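Local coordinates for alkaline phosphatase D (Bacillus subtilis, PDB 2YEQ), which hydrolyses phosphate esters, acting as a secreted phosphodiesterase and alkaline phosphatase whose active site contains iron and calcium, at residues D144-L149 with A200-V205; Y154-N159 with E515-K520; S387-D392 with K399-E404. One frame throughout, in Å; residues are numbered along the deposited sequence.

Interaction 1 of 3, residues D144-L149 with A200-V205; sequences DLVFHL and AAFPWV. With PE5 (3,6,9,12,15,18,21,24-octaoxahexacosan-1-ol), chain D; EDO (1,2-ethanediol), chain B.
Val-146 packs over one face of the Trp-204 indole: its CB sits 3.8 Å from the centroid of the five-membered ring, 9° off the normal, a CH-pi contact. Val-146 CG1, anti to the backbone N (chi1 171°), continues over the indole toward its six-membered ring, 3.8 Å from Trp-204 CE2. The second methyl, CG2, turns the other way and meets the Phe-202 ring at CD2, 3.5 Å away, so a beta-branched residue serves two aromatic neighbours. His-148 runs alongside Trp-204, with His-148 CD2 3.8 Å from Trp-204 CZ3; the histidine NE2 is hydrogen-bonded to Gln-125 OE1 and the indole NE1 to Ala-198 O. On the other face of the sheet, Phe-147 and Val-205 also lie side by side, Phe-147 CD1 to Val-205 CB 3.7 Å, and both touch Phe-265 of strand 263-267. Between these side-chain layers the peptides are paired: Val-146 N hydrogen-bonds to Pro-203 O (3.0 Å), Val-205 N to Val-146 O, and His-148 N to Val-205 O. Proline suits the strand's start: its carbonyl accepts a bond while its ring, at CG, packs against Asp-144 O and Leu-145 CB. Parallel neighbours like these form the buried core of the alpha/beta calcineurin-like metallophosphatase fold.

Interaction 2 of 3, residues Y154-N159 with E515-K520; sequences YEYGPN and EKQMIK. With FE (Fe (III) ion), chain C; NA (sodium ion), chain E.
The Tyr-156 ring has the carboxylate oxygen OE2 of Glu-155 over one face, 3.6 Å above the plane and displaced toward the rim, and the amide of Gln-517 at its edge, with Gln-517 NE2 3.3 Å from Tyr-156 CD1. The two side chains cross at about a right angle, ring and amide planes 40° apart. This is where the C-terminal helix 504-520 docks on the metal-binding loop that follows strand 145-148 of the calcineurin-like phosphatase domain. That loop begins at the active site: Tyr-154 OH binds the iron ion at 2.0 Å, together with Cys-124, Asp-151 and His-382, a phenol oxygen being a hard ligand well matched to ferric iron. Gln-517 serves a different metal. With its chain extended beyond CG (chi2 172°), it carries OE1 to within 2.6 Å of the sodium ion, which Glu-175 and Glu-214 also bind. An amide suits this place because its carbonyl oxygen can ligate the cation while its NH2 group turns to the loop and bonds to Glu-160. Water 1, itself a sodium ligand, donates to Glu-155 OE2, thus tying the ion to the loop through a second link. His-211 and Asn-215 grip the same carboxylate, holding it in place over the ring. Farther out, where the contact opens toward solvent, long lysines reach from the helix to the loop. Lys-516 lays CD against Asn-159 O, and its NZ donates to water 3. Lys-520, also paired with Glu-160 in a salt bridge, stretches out beyond CG until NZ reaches Pro-158 O at 2.8 Å, arriving in the carbonyl plane with a C=O...N angle of 153°.

Interaction 3 of 3, residues S387-D392 with K399-E404; sequences SNLHVD and KIFGAE
Strands 387-390 and 400-404 run antiparallel, their directions 150° apart, and pair through reciprocal hydrogen bonds between Ser-387 and Glu-404 and a hydrogen bond from Leu-389 N to Gly-402 O before the register slips by one residue. Phe-401 folds back over its partner strand, with CG between the backbone N and the carbonyl carbon (chi1 71°). One ring face thereby receives Leu-389 CB, 3.9 Å from the centroid, while His-390 O and Val-391 N lie at the ring's edge. Val-391 slides past it in the opposite direction, Val-391 CG1 to Phe-401 CD2 3.8 Å. These apolar groups suit a side packed against helix 356-368, which touches both Phe-401 and Val-391. At the slip, Phe-401 and Gly-402 both face Leu-389, whose carbonyl oxygen accepts Phe-401 N at 2.9 Å and, weakly, Gly-402 N at 3.5 Å: a classic beta bulge in the hairpin of strands 384-390 and 400-406. Across the sheet, Ile-400 CG1 lies over a face of the His-390 imidazole, 3.7 Å from its centroid, and CD1 extends to Asn-388. Beyond the bulge Val-391 N still finds Lys-399 O. At the opposite end, Glu-404, extended through chi2, is buried, its carboxylate held by Thr-378 OG1 and the backbone N atoms of Phe-334 and Ala-335; water 6 donates to Glu-404 OE1 at 2.6 Å and bonds Ser-387 OG at 2.8 Å.

Interactions 1 and 3 are buried strand pairings in two different sheets, their centres about 27 Å apart; interaction 2 is only partly buried and joins an irregular loop to the C-terminal helix. Interaction 1 is parallel and joins segments separated by some 50 residues of loop and helix, whereas interaction 3 is a local antiparallel hairpin with a bulge. In both, backbone bonds and packed aromatic and aliphatic groups supply the cohesion. Interaction 2 relies instead on side-chain, water and metal chemistry, suited to a boundary near solvent. Interactions 1 and 2 are linked through the chain, since the loop of 154-159 follows strand 145-148 and passes the iron site on its way.

Interaction 1 of 3, residues D144-L149 with A200-V205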
# COMPACT_ATOMS: atom_id res chain seq x y z
N ASP A 144 7.29 5.50 13.47
CA ASP A 144 6.45 6.67 13.56
C ASP A 144 5.14 6.51 12.77
O ASP A 144 4.12 7.08 13.14
CB ASP A 144 7.19 7.89 13.03
CG ASP A 144 8.46 8.22 13.85
OD1 ASP A 144 8.31 8.52 15.05
OD2 ASP A 144 9.58 8.19 13.28
N LEU A 145 5.19 5.77 11.67
CA LEU A 145 3.98 5.48 10.89
C LEU A 145 4.20 4.34 9.92
O LEU A 145 5.32 3.83 9.77
CB LEU A 145 3.41 6.73 10.20
CG LEU A 145 4.25 7.57 9.24
CD1 LEU A 145 4.23 6.96 7.89
CD2 LEU A 145 3.68 8.97 9.15
N VAL A 146 3.10 3.86 9.34
CA VAL A 146 3.10 2.81 8.35
C VAL A 146 2.36 3.33 7.11
O VAL A 146 1.34 4.03 7.24
CB VAL A 146 2.40 1.54 8.88
CG1 VAL A 146 2.20 0.51 7.79
CG2 VAL A 146 3.22 0.94 10.02
N PHE A 147 2.88 2.98 5.93
CA PHE A 147 2.20 3.18 4.64
C PHE A 147 1.74 1.86 4.07
O PHE A 147 2.47 0.88 4.07
CB PHE A 147 3.15 3.79 3.59
CG PHE A 147 3.51 5.22 3.85
CD1 PHE A 147 2.69 6.23 3.41
CD2 PHE A 147 4.69 5.55 4.50
CE1 PHE A 147 3.02 7.55 3.63
CE2 PHE A 147 5.03 6.89 4.72
CZ PHE A 147 4.19 7.88 4.28
N HIS A 148 0.52 1.82 3.56
CA HIS A 148 0.10 0.70 2.76
C HIS A 148 -0.11 1.21 1.33
O HIS A 148 -0.74 2.24 1.12
CB HIS A 148 -1.15 0.03 3.32
CG HIS A 148 -1.32 -1.37 2.84
ND1 HIS A 148 -1.78 -1.67 1.58
CD2 HIS A 148 -1.04 -2.56 3.42
CE1 HIS A 148 -1.78 -2.97 1.41
NE2 HIS A 148 -1.34 -3.54 2.51
N LEU A 149 0.47 0.50 0.37
CA LEU A 149 0.56 0.98 -1.02
C LEU A 149 -0.33 0.21 -1.99
O LEU A 149 -0.20 0.39 -3.21
CB LEU A 149 2.00 0.91 -1.52
CG LEU A 149 3.02 1.72 -0.70
CD1 LEU A 149 4.41 1.60 -1.36
CD2 LEU A 149 2.60 3.16 -0.50
N ALA A 200 -3.14 -1.56 15.47
CA ALA A 200 -3.23 -0.99 16.82
C ALA A 200 -1.89 -0.34 17.26
O ALA A 200 -1.88 0.58 18.06
CB ALA A 200 -3.68 -2.10 17.85
N ALA A 201 -0.80 -0.77 16.65
CA ALA A 201 0.55 -0.30 17.03
C ALA A 201 0.97 1.07 16.47
O ALA A 201 1.76 1.79 17.10
CB ALA A 201 1.58 -1.37 16.64
N PHE A 202 0.47 1.44 15.30
CA PHE A 202 0.95 2.64 14.58
C PHE A 202 -0.17 3.33 13.79
O PHE A 202 -1.09 2.68 13.36
CB PHE A 202 1.99 2.27 13.52
CG PHE A 202 2.95 1.21 13.92
CD1 PHE A 202 3.99 1.50 14.80
CD2 PHE A 202 2.89 -0.04 13.36
CE1 PHE A 202 4.90 0.54 15.14
CE2 PHE A 202 3.81 -1.02 13.70
CZ PHE A 202 4.81 -0.72 14.62
N PRO A 203 -0.04 4.63 13.55
CA PRO A 203 -0.91 5.29 12.57
C PRO A 203 -0.52 4.87 11.17
O PRO A 203 0.67 4.74 10.88
CB PRO A 203 -0.61 6.77 12.76
CG PRO A 203 0.75 6.81 13.37
CD PRO A 203 0.97 5.54 14.10
N TRP A 204 -1.53 4.65 10.31
CA TRP A 204 -1.33 4.21 8.94
C TRP A 204 -1.76 5.31 7.95
O TRP A 204 -2.74 6.04 8.20
CB TRP A 204 -2.12 2.95 8.62
CG TRP A 204 -1.59 1.67 9.20
CD1 TRP A 204 -1.07 1.48 10.45
CD2 TRP A 204 -1.57 0.39 8.56
NE1 TRP A 204 -0.72 0.18 10.61
CE2 TRP A 204 -1.02 -0.52 9.48
CE3 TRP A 204 -1.95 -0.08 7.29
CZ2 TRP A 204 -0.84 -1.85 9.18
CZ3 TRP A 204 -1.77 -1.38 6.99
CH2 TRP A 204 -1.23 -2.28 7.93
N VAL A 205 -1.02 5.39 6.85
CA VAL A 205 -1.36 6.20 5.69
C VAL A 205 -1.55 5.22 4.55
O VAL A 205 -0.60 4.61 4.06
CB VAL A 205 -0.28 7.24 5.38
CG1 VAL A 205 -0.66 8.13 4.16
CG2 VAL A 205 -0.08 8.14 6.60
C50 PE5 D . -0.82 -0.88 25.10
O1 PE5 D . -1.10 -0.50 23.74
C1 PE5 D . -0.59 -1.47 22.85
C2 PE5 D . -0.73 -1.08 21.39
O2 PE5 D . -0.92 -2.26 20.61
C3 PE5 D . 0.27 -2.91 20.13
C4 PE5 D . -0.12 -4.02 19.18
C1 EDO B . 3.16 4.57 17.77
O1 EDO B . 1.76 4.55 17.49
C2 EDO B . 3.88 5.40 16.73
O2 EDO B . 5.18 5.67 17.24

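Interaction 2 of 3, residues Y154-N159 with E515-K520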
# COMPACT_ATOMS: atom_id res chain seq x y z
N TYR A 154 -7.86 -8.73 -1.95
CA TYR A 154 -8.00 -9.24 -3.30
C TYR A 154 -9.47 -9.65 -3.46
O TYR A 154 -10.15 -9.97 -2.47
CB TYR A 154 -7.06 -10.43 -3.59
CG TYR A 154 -5.60 -10.02 -3.74
CD1 TYR A 154 -4.87 -9.54 -2.63
CD2 TYR A 154 -4.97 -10.06 -4.97
CE1 TYR A 154 -3.55 -9.15 -2.75
CE2 TYR A 154 -3.63 -9.66 -5.11
CZ TYR A 154 -2.94 -9.19 -4.00
OH TYR A 154 -1.63 -8.81 -4.11
N GLU A 155 -9.94 -9.64 -4.71
CA GLU A 155 -11.36 -9.75 -5.03
C GLU A 155 -11.85 -11.13 -5.39
O GLU A 155 -13.07 -11.37 -5.51
CB GLU A 155 -11.68 -8.77 -6.17
CG GLU A 155 -11.31 -9.29 -7.59
CD GLU A 155 -9.87 -8.98 -7.99
OE1 GLU A 155 -9.05 -8.65 -7.10
OE2 GLU A 155 -9.55 -9.10 -9.20
N TYR A 156 -10.91 -12.05 -5.58
CA TYR A 156 -11.20 -13.36 -6.14
C TYR A 156 -12.10 -14.25 -5.28
O TYR A 156 -12.25 -14.04 -4.08
CB TYR A 156 -9.90 -14.11 -6.42
CG TYR A 156 -9.03 -13.42 -7.45
CD1 TYR A 156 -9.38 -13.45 -8.79
CD2 TYR A 156 -7.88 -12.73 -7.07
CE1 TYR A 156 -8.60 -12.81 -9.74
CE2 TYR A 156 -7.11 -12.08 -8.01
CZ TYR A 156 -7.48 -12.10 -9.33
OH TYR A 156 -6.70 -11.46 -10.26
N GLY A 157 -12.74 -15.20 -5.96
CA GLY A 157 -13.32 -16.37 -5.32
C GLY A 157 -12.20 -17.33 -4.95
O GLY A 157 -11.02 -17.04 -5.17
N PRO A 158 -12.57 -18.47 -4.38
CA PRO A 158 -11.56 -19.44 -3.95
C PRO A 158 -11.01 -20.26 -5.12
O PRO A 158 -11.71 -20.46 -6.11
CB PRO A 158 -12.33 -20.31 -2.95
CG PRO A 158 -13.71 -20.23 -3.37
CD PRO A 158 -13.91 -18.83 -3.89
N ASN A 159 -9.77 -20.71 -5.00
CA ASN A 159 -9.13 -21.54 -6.03
C ASN A 159 -9.05 -20.85 -7.39
O ASN A 159 -9.19 -21.49 -8.44
CB ASN A 159 -9.87 -22.87 -6.21
CG ASN A 159 -10.09 -23.61 -4.90
OD1 ASN A 159 -11.23 -23.89 -4.51
ND2 ASN A 159 -9.00 -23.92 -4.22
N GLU A 515 -9.68 -17.01 -16.06
CA GLU A 515 -10.18 -18.16 -16.80
C GLU A 515 -11.03 -19.06 -15.90
O GLU A 515 -12.13 -19.43 -16.29
CB GLU A 515 -9.00 -18.95 -17.38
CG GLU A 515 -9.36 -20.22 -18.13
CD GLU A 515 -8.28 -21.28 -18.03
OE1 GLU A 515 -8.12 -21.89 -16.94
OE2 GLU A 515 -7.58 -21.50 -19.04
N LYS A 516 -10.51 -19.40 -14.72
CA LYS A 516 -11.27 -20.20 -13.74
C LYS A 516 -12.60 -19.54 -13.36
O LYS A 516 -13.60 -20.22 -13.23
CB LYS A 516 -10.45 -20.48 -12.48
CG LYS A 516 -9.56 -21.70 -12.60
CD LYS A 516 -8.16 -21.50 -12.02
CE LYS A 516 -7.16 -22.50 -12.59
NZ LYS A 516 -6.18 -22.92 -11.55
N GLN A 517 -12.61 -18.21 -13.20
CA GLN A 517 -13.85 -17.47 -12.94
C GLN A 517 -14.85 -17.70 -14.06
O GLN A 517 -16.04 -17.87 -13.79
CB GLN A 517 -13.58 -15.96 -12.84
CG GLN A 517 -13.08 -15.50 -11.50
CD GLN A 517 -12.63 -14.03 -11.49
OE1 GLN A 517 -12.54 -13.33 -12.54
NE2 GLN A 517 -12.36 -13.54 -10.28
N MET A 518 -14.38 -17.68 -15.31
CA MET A 518 -15.23 -17.91 -16.47
C MET A 518 -15.72 -19.36 -16.52
O MET A 518 -16.90 -19.60 -16.80
CB MET A 518 -14.52 -17.51 -17.78
CG MET A 518 -15.32 -16.56 -18.68
SD MET A 518 -15.39 -14.86 -18.03
CE MET A 518 -17.11 -14.41 -18.31
N ILE A 519 -14.83 -20.32 -16.25
CA ILE A 519 -15.22 -21.74 -16.21
C ILE A 519 -16.28 -22.01 -15.13
O ILE A 519 -17.17 -22.84 -15.33
CB ILE A 519 -14.03 -22.66 -15.94
CG1 ILE A 519 -13.07 -22.70 -17.13
CG2 ILE A 519 -14.48 -24.09 -15.64
CD1 ILE A 519 -11.74 -23.37 -16.80
N LYS A 520 -16.20 -21.30 -14.01
CA LYS A 520 -17.19 -21.46 -12.92
C LYS A 520 -18.59 -21.02 -13.36
O LYS A 520 -19.58 -21.64 -12.99
CB LYS A 520 -16.78 -20.68 -11.68
CG LYS A 520 -15.83 -21.41 -10.76
CD LYS A 520 -15.41 -20.48 -9.62
CE LYS A 520 -14.26 -21.03 -8.80
NZ LYS A 520 -14.06 -20.20 -7.57
FE FE C . -0.65 -7.69 -5.43
NA NA E . -12.77 -10.71 -12.25
O HOH W 1 -10.84 -10.60 -11.10
O HOH W 2 -13.85 -23.00 -5.97
O HOH W 3 -8.14 -24.25 -10.05
O HOH W 4 -14.62 -10.80 -13.45
O HOH W 5 -11.48 -10.55 -14.13

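Interaction 3 of 3, residues S387-D392 with K399-E404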
# COMPACT_ATOMS: atom_id res chain seq x y z
N SER A 387 16.40 0.78 -7.06
CA SER A 387 16.98 1.42 -8.26
C SER A 387 17.47 2.80 -7.96
O SER A 387 16.81 3.58 -7.26
CB SER A 387 15.93 1.57 -9.40
OG SER A 387 15.60 0.30 -9.93
N ASN A 388 18.60 3.14 -8.57
CA ASN A 388 18.95 4.54 -8.76
C ASN A 388 18.02 5.15 -9.82
O ASN A 388 17.78 4.54 -10.87
CB ASN A 388 20.42 4.64 -9.25
CG ASN A 388 21.43 4.24 -8.16
OD1 ASN A 388 22.42 3.53 -8.41
ND2 ASN A 388 21.16 4.69 -6.95
N LEU A 389 17.52 6.34 -9.56
CA LEU A 389 16.71 7.09 -10.53
C LEU A 389 17.56 8.17 -11.20
O LEU A 389 17.98 9.13 -10.53
CB LEU A 389 15.51 7.75 -9.84
CG LEU A 389 14.53 6.75 -9.19
CD1 LEU A 389 13.38 7.52 -8.54
CD2 LEU A 389 14.02 5.72 -10.20
N HIS A 390 17.80 8.01 -12.50
CA HIS A 390 18.60 8.95 -13.30
C HIS A 390 17.73 9.94 -14.09
O HIS A 390 16.65 9.57 -14.55
CB HIS A 390 19.47 8.15 -14.26
CG HIS A 390 20.60 7.44 -13.60
ND1 HIS A 390 20.48 6.18 -13.06
CD2 HIS A 390 21.89 7.81 -13.41
CE1 HIS A 390 21.64 5.79 -12.58
NE2 HIS A 390 22.51 6.77 -12.76
N VAL A 391 18.20 11.17 -14.27
CA VAL A 391 17.40 12.17 -15.00
C VAL A 391 17.12 11.77 -16.45
O VAL A 391 16.16 12.25 -17.05
CB VAL A 391 17.98 13.59 -14.95
CG1 VAL A 391 17.96 14.10 -13.52
CG2 VAL A 391 19.40 13.67 -15.59
N ASP A 392 17.95 10.89 -17.00
CA ASP A 392 17.69 10.26 -18.27
C ASP A 392 17.77 8.77 -18.02
O ASP A 392 18.83 8.24 -17.70
CB ASP A 392 18.74 10.69 -19.31
CG ASP A 392 18.38 10.23 -20.71
OD1 ASP A 392 17.96 9.07 -20.86
OD2 ASP A 392 18.52 11.03 -21.65
N LYS A 399 22.72 12.50 -14.26
CA LYS A 399 22.60 12.84 -12.87
C LYS A 399 21.51 12.00 -12.14
O LYS A 399 20.40 11.79 -12.65
CB LYS A 399 22.25 14.32 -12.78
CG LYS A 399 22.35 14.86 -11.38
CD LYS A 399 21.34 15.95 -11.12
CE LYS A 399 21.29 16.31 -9.64
NZ LYS A 399 20.96 17.74 -9.43
N ILE A 400 21.85 11.53 -10.95
CA ILE A 400 20.91 10.80 -10.10
C ILE A 400 20.04 11.79 -9.34
O ILE A 400 20.54 12.63 -8.59
CB ILE A 400 21.64 9.85 -9.17
CG1 ILE A 400 22.24 8.72 -9.99
CG2 ILE A 400 20.67 9.29 -8.08
CD1 ILE A 400 23.12 7.77 -9.21
N PHE A 401 18.73 11.74 -9.57
CA PHE A 401 17.83 12.64 -8.88
C PHE A 401 17.20 11.97 -7.64
O PHE A 401 16.54 12.62 -6.84
CB PHE A 401 16.75 13.25 -9.81
CG PHE A 401 15.69 12.28 -10.27
CD1 PHE A 401 14.55 12.06 -9.51
CD2 PHE A 401 15.80 11.65 -11.50
CE1 PHE A 401 13.56 11.20 -9.95
CE2 PHE A 401 14.81 10.80 -11.95
CZ PHE A 401 13.69 10.56 -11.17
N GLY A 402 17.40 10.68 -7.50
CA GLY A 402 16.80 9.98 -6.36
C GLY A 402 16.92 8.50 -6.43
O GLY A 402 17.79 7.96 -7.11
N ALA A 403 16.02 7.82 -5.73
CA ALA A 403 16.02 6.37 -5.65
C ALA A 403 14.59 5.83 -5.56
O ALA A 403 13.70 6.54 -5.10
CB ALA A 403 16.80 5.90 -4.41
N GLU A 404 14.41 4.59 -5.99
CA GLU A 404 13.14 3.87 -5.84
C GLU A 404 13.35 2.64 -4.99
O GLU A 404 14.24 1.84 -5.26
CB GLU A 404 12.57 3.43 -7.21
CG GLU A 404 11.21 2.73 -7.06
CD GLU A 404 10.54 2.27 -8.37
OE1 GLU A 404 11.25 2.03 -9.40
OE2 GLU A 404 9.30 2.07 -8.32
O HOH W 6 12.98 0.07 -9.03